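Local coordinates for protein arginase (Medicago truncatula, PDB 6VSS) that hydrolyses L-arginine to urea and L-ornithine with a pair of manganese ions, and also converts agmatine to putrescine, at residues B[328-331]-B[332-336]. Numbering follows the deposited sequence.
Sequences AAKL and VRELA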
loop_
_atom_site.group_PDB
_atom_site.type_symbol
_atom_site.label_atom_id
_atom_site.label_comp_id
_atom_site.label_asym_id
_atom_site.label_seq_id
_atom_site.Cartn_x
_atom_site.Cartn_y
_atom_site.Cartn_z
ATOM N N ALA B 328 6.972 -3.470 -17.870
ATOM C CA ALA B 328 8.133 -2.962 -18.643
ATOM C C ALA B 328 8.991 -4.157 -19.152
ATOM O O ALA B 328 9.415 -4.140 -20.298
ATOM C CB ALA B 328 8.880 -2.028 -17.728
ATOM N N ALA B 329 9.222 -5.168 -18.312
ATOM C CA ALA B 329 10.063 -6.349 -18.621
ATOM C C ALA B 329 9.432 -7.138 -19.777
ATOM O O ALA B 329 10.137 -7.422 -20.755
ATOM C CB ALA B 329 10.233 -7.187 -17.395
ATOM N N LYS B 330 8.102 -7.306 -19.763
ATOM C CA LYS B 330 7.371 -7.963 -20.861
ATOM C C LYS B 330 7.403 -7.127 -22.147
ATOM O O LYS B 330 7.535 -7.712 -23.204
ATOM C CB LYS B 330 5.941 -8.281 -20.459
ATOM C CG LYS B 330 5.259 -9.131 -21.522
ATOM C CD LYS B 330 4.082 -9.970 -21.049
ATOM C CE LYS B 330 3.500 -10.782 -22.202
ATOM N NZ LYS B 330 2.538 -11.798 -21.725
ATOM N N LEU B 331 7.248 -5.807 -22.078
ATOM C CA LEU B 331 7.485 -4.929 -23.267
ATOM C C LEU B 331 8.900 -5.155 -23.799
ATOM O O LEU B 331 9.039 -5.279 -25.016
ATOM C CB LEU B 331 7.201 -3.451 -22.968
ATOM C CG LEU B 331 5.769 -3.163 -22.497
ATOM C CD1 LEU B 331 5.669 -1.751 -21.967
ATOM C CD2 LEU B 331 4.772 -3.388 -23.623
ATOM N N VAL B 332 9.907 -5.236 -22.941
ATOM C CA VAL B 332 11.316 -5.459 -23.388
ATOM C C VAL B 332 11.395 -6.829 -24.064
ATOM O O VAL B 332 12.010 -6.931 -25.144
ATOM C CB VAL B 332 12.356 -5.311 -22.254
ATOM C CG1 VAL B 332 13.765 -5.472 -22.771
ATOM C CG2 VAL B 332 12.293 -3.923 -21.632
ATOM N N ARG B 333 10.805 -7.853 -23.465
ATOM C CA ARG B 333 10.899 -9.245 -23.978
ATOM C C ARG B 333 10.261 -9.316 -25.370
ATOM O O ARG B 333 10.848 -9.897 -26.269
ATOM C CB ARG B 333 10.245 -10.238 -23.021
ATOM C CG ARG B 333 11.126 -10.555 -21.820
ATOM C CD ARG B 333 10.336 -10.965 -20.585
ATOM N NE ARG B 333 9.554 -12.164 -20.844
ATOM C CZ ARG B 333 9.541 -13.270 -20.114
ATOM N NH1 ARG B 333 10.308 -13.392 -19.048
ATOM N NH2 ARG B 333 8.837 -14.307 -20.532
ATOM N N GLU B 334 9.120 -8.697 -25.571
ATOM C CA GLU B 334 8.419 -8.840 -26.836
ATOM C C GLU B 334 9.112 -7.950 -27.878
ATOM O O GLU B 334 9.155 -8.343 -29.029
ATOM C CB GLU B 334 6.967 -8.568 -26.554
ATOM C CG GLU B 334 6.365 -9.561 -25.573
ATOM C CD GLU B 334 6.267 -10.990 -26.093
ATOM O OE1 GLU B 334 5.994 -11.184 -27.295
ATOM O OE2 GLU B 334 6.501 -11.896 -25.298
ATOM N N LEU B 335 9.646 -6.794 -27.497
ATOM C CA LEU B 335 10.457 -5.966 -28.427
ATOM C C LEU B 335 11.694 -6.750 -28.855
ATOM O O LEU B 335 11.974 -6.758 -30.072
ATOM C CB LEU B 335 10.812 -4.614 -27.792
ATOM C CG LEU B 335 11.755 -3.701 -28.610
ATOM C CD1 LEU B 335 11.313 -3.582 -30.045
ATOM C CD2 LEU B 335 11.804 -2.300 -27.998
ATOM N N ALA B 336 12.445 -7.355 -27.909
ATOM C CA ALA B 336 13.622 -8.203 -28.217
ATOM C C ALA B 336 13.236 -9.344 -29.193
ATOM O O ALA B 336 13.972 -9.564 -30.146
ATOM C CB ALA B 336 14.281 -8.739 -26.971
#
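Four successive i+4 backbone hydrogen bonds join A328–L331 to V332–A336 within helix 323-339: V332 N to A328 O, R333 N to A329 O, E334 N to K330 O and L335 N to L331 O. They are similar in length, between 2.8 Å for R333 N to A329 O and 3.0 Å for L335 N to L331 O, and they mark a regular alpha-helical turn.

Aliphatic carbons of the later turn rest on carbonyl oxygens of the earlier one. V332 lays CG2 beside A328 O at 3.2 Å, because that methyl lies beside its own backbone N while CG1 is anti to it (chi1 -177°). R333 leads its chain past A329 O, with CG at 3.5 Å and CD at 3.6 Å, before bending at chi3 (61°). E334 CG sits 3.2 Å from K330 O and 4.2 Å from K330 CG, the one approach of two side chains between the two segments.

Charged ends are bound outside the turn. K330 NZ stays 5.3 Å from E334 OE2, and E102 bridges the interval: its carboxylate forms a salt bridge with K330 and its backbone N a hydrogen bond with E334. K330 NZ also bonds to P286 O of a neighbouring subunit. R333 NH1 bonds to I92 O and NH2 to N98 O, and its side chain also touches T97, both N98 and T97 belonging to the L-ornithine site.

L335 and A336 pack on strand 151-157 of the central parallel sheet, A328 and A329 on helix 84-92, with V332 between the two; K330, L331 and E334 meet helix 291-300. The buried charges, matched by carbonyls, an amide and a carboxylate, tie the helix to the ornithine-binding loop and the subunit interface, consistent with R333 positioning that loop from the second shell.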